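MdcA (Pseudomonas aeruginosa, PDB 5VIT) probably acts as the transferase subunit of malonate decarboxylase, exchanging acyl groups on the enzyme's acyl carrier protein. Local coordinates at residues A153-D158 with Q218-E223; N162-P167 with G332-L337. One frame throughout, in Å; residues are numbered along the deposited sequence.

Contact 1 (A153-D158 with Q218-E223); sequences AGFVAD and QPFYIE
Phe-220 packs against Ala-153, Gly-154 and Phe-155, where the chain turns a corner out of strand 149-154. Its side chain can be followed outward. CB sits 4.2 Å from the CB of Ala-153, the first apolar touch. CG lies between the backbone N and the carbonyl carbon (chi1 62°), which carries the ring toward the corner. On one branch, CD2 is 3.5 Å from the carbonyl O of Gly-154. CE2 is equally close to that oxygen and also begins to meet the neighbouring ring, 3.7 Å from Phe-155 CD2. The tip, CZ, stands over one face of Phe-155, displaced toward its rim and 3.5 Å from Phe-155 CZ. The Phe-155 and Phe-220 rings form an edge-to-face pair with centroids 4.7 Å apart and planes at 57°, so the T is tilted. Phe-155 has its CG anti to its own carbonyl carbon (chi1 -81°), which turns a face to the incoming edge. Ile-222 adds a looser touch, with CD1 4.3 Å from Phe-155 CZ.

Polar backbone atoms nearby have partners elsewhere. Glu-56 and Lys-61 bond the N and O of Ala-153, and Asn-191 takes the N-H of Phe-220. The loop 218-223 follows strand 212-215 of the same parallel sheet, so the contact lies by the C-terminal ends of its strands. Strand 185-190 separates the two strands, and its Gln-189 touches both Ala-153 and Phe-220.

No hydrogen bond joins the two segments. What holds them together is apolar and aromatic: ring edge on ring face, with C-H groups of Phe-220 beside a carbonyl oxygen. Such a contact rests on close apolar fit, probably helped by weak attraction of C-H edges to a ring face and a carbonyl oxygen; conventional hydrogen bonds run to residues outside it.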
loop_
_atom_site.group_PDB
_atom_site.type_symbol
_atom_site.label_atom_id
_atom_site.label_comp_id
_atom_site.label_asym_id
_atom_site.label_seq_id
_atom_site.Cartn_x
_atom_site.Cartn_y
_atom_site.Cartn_z
ATOM N N ALA A 153 -2.618 1.748 47.618
ATOM C CA ALA A 153 -3.976 2.197 47.888
ATOM C C ALA A 153 -5.011 1.112 47.629
ATOM O O ALA A 153 -4.839 0.274 46.746
ATOM C CB ALA A 153 -4.287 3.434 47.047
ATOM N N GLY A 154 -6.091 1.139 48.405
ATOM C CA GLY A 154 -7.213 0.231 48.212
ATOM C C GLY A 154 -8.537 0.941 48.454
ATOM O O GLY A 154 -8.556 2.072 48.950
ATOM N N PHE A 155 -9.646 0.294 48.098
ATOM C CA PHE A 155 -10.964 0.829 48.432
ATOM C C PHE A 155 -11.338 0.577 49.905
ATOM O O PHE A 155 -11.709 1.500 50.626
ATOM C CB PHE A 155 -12.037 0.235 47.527
ATOM C CG PHE A 155 -12.131 0.892 46.181
ATOM C CD1 PHE A 155 -11.682 0.234 45.036
ATOM C CD2 PHE A 155 -12.685 2.165 46.050
ATOM C CE1 PHE A 155 -11.772 0.827 43.777
ATOM C CE2 PHE A 155 -12.778 2.771 44.794
ATOM C CZ PHE A 155 -12.318 2.093 43.658
ATOM N N VAL A 156 -11.233 -0.673 50.350
ATOM C CA VAL A 156 -11.707 -1.054 51.674
ATOM C C VAL A 156 -10.709 -1.949 52.398
ATOM O O VAL A 156 -10.138 -2.854 51.791
ATOM C CB VAL A 156 -13.064 -1.807 51.594
ATOM C CG1 VAL A 156 -13.634 -2.048 52.987
ATOM C CG2 VAL A 156 -14.074 -1.040 50.738
ATOM N N ALA A 157 -10.512 -1.704 53.692
ATOM C CA ALA A 157 -9.781 -2.631 54.564
ATOM C C ALA A 157 -10.605 -3.021 55.791
ATOM O O ALA A 157 -11.476 -2.268 56.229
ATOM C CB ALA A 157 -8.465 -2.028 54.996
ATOM N N ASP A 158 -10.353 -4.204 56.341
ATOM C CA ASP A 158 -10.857 -4.505 57.679
ATOM C C ASP A 158 -9.760 -4.162 58.707
ATOM O O ASP A 158 -8.636 -3.788 58.332
ATOM C CB ASP A 158 -11.323 -5.968 57.796
ATOM C CG ASP A 158 -10.195 -6.978 57.597
ATOM O OD1 ASP A 158 -9.005 -6.601 57.717
ATOM O OD2 ASP A 158 -10.510 -8.164 57.329
ATOM N N GLN A 218 -9.558 11.447 51.748
ATOM C CA GLN A 218 -10.590 11.404 50.717
ATOM C C GLN A 218 -10.343 10.208 49.794
ATOM O O GLN A 218 -9.267 9.618 49.848
ATOM C CB GLN A 218 -10.607 12.706 49.920
ATOM C CG GLN A 218 -9.245 13.179 49.516
ATOM C CD GLN A 218 -9.326 14.357 48.592
ATOM O OE1 GLN A 218 -9.531 14.198 47.389
ATOM N NE2 GLN A 218 -9.189 15.556 49.147
ATOM N N PRO A 219 -11.341 9.836 48.961
ATOM C CA PRO A 219 -11.130 8.700 48.052
ATOM C C PRO A 219 -9.862 8.865 47.209
ATOM O O PRO A 219 -9.503 9.993 46.810
ATOM C CB PRO A 219 -12.391 8.706 47.171
ATOM C CG PRO A 219 -13.453 9.348 48.034
ATOM C CD PRO A 219 -12.722 10.361 48.888
ATOM N N PHE A 220 -9.160 7.758 46.984
ATOM C CA PHE A 220 -7.878 7.838 46.298
ATOM C C PHE A 220 -8.140 8.286 44.882
ATOM O O PHE A 220 -9.140 7.898 44.279
ATOM C CB PHE A 220 -7.107 6.499 46.338
ATOM C CG PHE A 220 -7.803 5.345 45.658
ATOM C CD1 PHE A 220 -7.692 5.152 44.280
ATOM C CD2 PHE A 220 -8.519 4.422 46.401
ATOM C CE1 PHE A 220 -8.317 4.091 43.667
ATOM C CE2 PHE A 220 -9.143 3.351 45.791
ATOM C CZ PHE A 220 -9.038 3.177 44.419
ATOM N N TYR A 221 -7.245 9.124 44.373
ATOM C CA TYR A 221 -7.412 9.722 43.064
ATOM C C TYR A 221 -7.339 8.647 41.975
ATOM O O TYR A 221 -6.496 7.753 42.019
ATOM C CB TYR A 221 -6.357 10.811 42.836
ATOM C CG TYR A 221 -6.599 11.600 41.577
ATOM C CD1 TYR A 221 -7.390 12.747 41.586
ATOM C CD2 TYR A 221 -6.056 11.184 40.361
ATOM C CE1 TYR A 221 -7.627 13.462 40.415
ATOM C CE2 TYR A 221 -6.283 11.890 39.193
ATOM C CZ TYR A 221 -7.068 13.024 39.221
ATOM O OH TYR A 221 -7.285 13.707 38.046
ATOM N N ILE A 222 -8.251 8.716 41.015
ATOM C CA ILE A 222 -8.205 7.810 39.883
ATOM C C ILE A 222 -8.088 8.623 38.603
ATOM O O ILE A 222 -8.904 9.488 38.334
ATOM C CB ILE A 222 -9.440 6.890 39.824
ATOM C CG1 ILE A 222 -9.548 6.076 41.112
ATOM C CG2 ILE A 222 -9.356 5.960 38.620
ATOM C CD1 ILE A 222 -10.804 5.239 41.223
ATOM N N GLU A 223 -7.053 8.343 37.818
ATOM C CA GLU A 223 -6.880 8.976 36.523
ATOM C C GLU A 223 -7.486 8.113 35.409
ATOM O O GLU A 223 -7.159 6.933 35.284
ATOM C CB GLU A 223 -5.396 9.224 36.255
ATOM C CG GLU A 223 -5.122 9.884 34.921
ATOM C CD GLU A 223 -5.532 11.343 34.920
ATOM O OE1 GLU A 223 -5.603 11.957 36.008
ATOM O OE2 GLU A 223 -5.786 11.876 33.831
#

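Contact 2 (N162-P167 with G332-L337); sequences NVYTGP and GRDGSL
The backbones come closest at Pro-167 and Leu-337, CA to CA 4.5 Å, and the touching parts 164-167 and 334-337 run 43° apart. Tyr-164 makes the polar link. Its CG is anti to the backbone N (chi1 166°), and the ring reaches across to the other segment. Ser-336 OG lies at the ring edge, in the ring plane, 2.7 Å from Tyr-164 OH, a distance that suits a hydrogen bond. The same serine hydroxyl donates to Asp-334 OD2 over 2.7 Å, using the syn lone pair of that oxygen. Ser-336 N adds a weak bond to Asp-334 OD2 at 3.2 Å. A water donates to Asp-334 OD2 over 2.7 Å and also bonds Tyr-164 OH, at 3.3 Å. One carboxylate oxygen is therefore gripped by three donors. The other, OD1, forms a salt bridge to Arg-202, which probably helps keep the group ionised. The carboxylate stands nearly upright to the tyrosine ring, planes 83° apart. Gly-166 N lies over one face of that ring, toward its rim.

Beyond this network Pro-167 CB meets Leu-337 CD2 at 3.8 Å. The carbonyl O of Leu-337 lies against the Gly-166/Pro-167 peptide, where Pro-167 N has no hydrogen to give. Pro-167 CA offers it a C-H...O contact instead. In helix 319-323, Glu-319 touches Pro-167 and Ile-322 touches Leu-337.

Segment 332-337 opens with a type I beta turn from Gly-332 to Gly-335. The weak Asp-334 to Ser-336 bond makes an Asx turn that overlaps it. This tightly turned loop before helix 341-350 docks against the end of edge strand 163-164 and the residues that follow.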
loop_
_atom_site.group_PDB
_atom_site.type_symbol
_atom_site.label_atom_id
_atom_site.label_comp_id
_atom_site.label_asym_id
_atom_site.label_seq_id
_atom_site.Cartn_x
_atom_site.Cartn_y
_atom_site.Cartn_z
ATOM N N ASN A 162 -6.749 -6.994 55.760
ATOM C CA ASN A 162 -7.204 -7.468 54.459
ATOM C C ASN A 162 -7.697 -6.267 53.687
ATOM O O ASN A 162 -8.364 -5.395 54.257
ATOM C CB ASN A 162 -8.306 -8.517 54.566
ATOM C CG ASN A 162 -7.874 -9.737 55.335
ATOM O OD1 ASN A 162 -7.089 -10.544 54.843
ATOM N ND2 ASN A 162 -8.394 -9.887 56.555
ATOM N N VAL A 163 -7.341 -6.216 52.404
ATOM C CA VAL A 163 -7.632 -5.064 51.563
ATOM C C VAL A 163 -8.373 -5.491 50.312
ATOM O O VAL A 163 -7.993 -6.469 49.650
ATOM C CB VAL A 163 -6.345 -4.305 51.150
ATOM C CG1 VAL A 163 -6.670 -3.193 50.143
ATOM C CG2 VAL A 163 -5.643 -3.741 52.364
ATOM N N TYR A 164 -9.442 -4.758 50.009
ATOM C CA TYR A 164 -10.147 -4.888 48.746
ATOM C C TYR A 164 -9.699 -3.773 47.797
ATOM O O TYR A 164 -9.754 -2.592 48.143
ATOM C CB TYR A 164 -11.659 -4.847 48.970
ATOM C CG TYR A 164 -12.478 -4.651 47.712
ATOM C CD1 TYR A 164 -12.648 -5.683 46.794
ATOM C CD2 TYR A 164 -13.095 -3.434 47.450
ATOM C CE1 TYR A 164 -13.414 -5.505 45.644
ATOM C CE2 TYR A 164 -13.859 -3.248 46.307
ATOM C CZ TYR A 164 -14.015 -4.280 45.409
ATOM O OH TYR A 164 -14.769 -4.078 44.275
ATOM N N THR A 165 -9.237 -4.156 46.611
ATOM C CA THR A 165 -8.793 -3.184 45.626
ATOM C C THR A 165 -9.680 -3.161 44.399
ATOM O O THR A 165 -9.603 -2.224 43.614
ATOM C CB THR A 165 -7.350 -3.445 45.152
ATOM O OG1 THR A 165 -7.211 -4.820 44.770
ATOM C CG2 THR A 165 -6.342 -3.097 46.233
ATOM N N GLY A 166 -10.488 -4.204 44.215
ATOM C CA GLY A 166 -11.476 -4.244 43.144
ATOM C C GLY A 166 -10.984 -3.959 41.730
ATOM O O GLY A 166 -9.946 -4.489 41.313
ATOM N N PRO A 167 -11.744 -3.134 40.975
ATOM C CA PRO A 167 -11.412 -2.763 39.590
ATOM C C PRO A 167 -10.085 -2.042 39.479
ATOM O O PRO A 167 -9.501 -2.035 38.394
ATOM C CB PRO A 167 -12.564 -1.840 39.192
ATOM C CG PRO A 167 -13.719 -2.355 39.995
ATOM C CD PRO A 167 -13.100 -2.682 41.340
ATOM N N GLY A 332 -14.834 -10.943 40.198
ATOM C CA GLY A 332 -14.753 -11.755 41.394
ATOM C C GLY A 332 -16.128 -12.055 41.943
ATOM O O GLY A 332 -17.125 -11.582 41.388
ATOM N N ARG A 333 -16.185 -12.820 43.036
ATOM C CA ARG A 333 -17.465 -13.283 43.577
ATOM C C ARG A 333 -18.381 -12.134 43.998
ATOM O O ARG A 333 -19.602 -12.267 43.964
ATOM C CB ARG A 333 -17.239 -14.243 44.745
ATOM C CG ARG A 333 -17.258 -15.699 44.301
ATOM C CD ARG A 333 -17.945 -16.601 45.327
ATOM N NE ARG A 333 -17.111 -16.869 46.497
ATOM C CZ ARG A 333 -16.225 -17.862 46.583
ATOM N NH1 ARG A 333 -16.039 -18.697 45.566
ATOM N NH2 ARG A 333 -15.520 -18.022 47.693
ATOM N N ASP A 334 -17.794 -11.001 44.364
ATOM C CA ASP A 334 -18.567 -9.801 44.672
ATOM C C ASP A 334 -19.172 -9.204 43.403
ATOM O O ASP A 334 -20.080 -8.378 43.474
ATOM C CB ASP A 334 -17.687 -8.763 45.359
ATOM C CG ASP A 334 -16.575 -8.260 44.450
ATOM O OD1 ASP A 334 -15.673 -9.050 44.131
ATOM O OD2 ASP A 334 -16.607 -7.080 44.063
ATOM N N GLY A 335 -18.646 -9.610 42.249
ATOM C CA GLY A 335 -19.176 -9.167 40.972
ATOM C C GLY A 335 -18.397 -8.062 40.276
ATOM O O GLY A 335 -18.702 -7.734 39.126
ATOM N N SER A 336 -17.404 -7.480 40.953
ATOM C CA SER A 336 -16.623 -6.404 40.346
ATOM C C SER A 336 -15.365 -6.920 39.608
ATOM O O SER A 336 -14.880 -8.040 39.829
ATOM C CB SER A 336 -16.224 -5.353 41.398
ATOM O OG SER A 336 -15.167 -5.798 42.238
ATOM N N LEU A 337 -14.874 -6.080 38.706
ATOM C CA LEU A 337 -13.664 -6.329 37.944
ATOM C C LEU A 337 -12.479 -6.695 38.833
ATOM O O LEU A 337 -12.301 -6.118 39.909
ATOM C CB LEU A 337 -13.329 -5.085 37.104
ATOM C CG LEU A 337 -12.027 -5.077 36.326
ATOM C CD1 LEU A 337 -12.218 -5.951 35.115
ATOM C CD2 LEU A 337 -11.627 -3.645 35.954
HETATM O O HOH W 1 -17.883 -4.822 44.888
#

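The centres of contacts 1 and 2 are about 12 Å apart, on the same side of the chain's centre. Along the chain the segments alternate: 153-158, 162-167, 218-223, 332-337. Strands 156-158 and 163-164 follow each other and pair antiparallel in a three-stranded sheet. Their pairing includes a classic beta bulge, with Phe-155 and Val-156 both facing Tyr-164. Phe-155 also packs against Thr-165. Both contacts lie at the same end of this strand pair, away from its connecting turn. There the first strand arrives from the large parallel sheet beside loop 218-223, and the second leaves toward loop 332-337. Distant parts of the chain are so brought together around one small sheet.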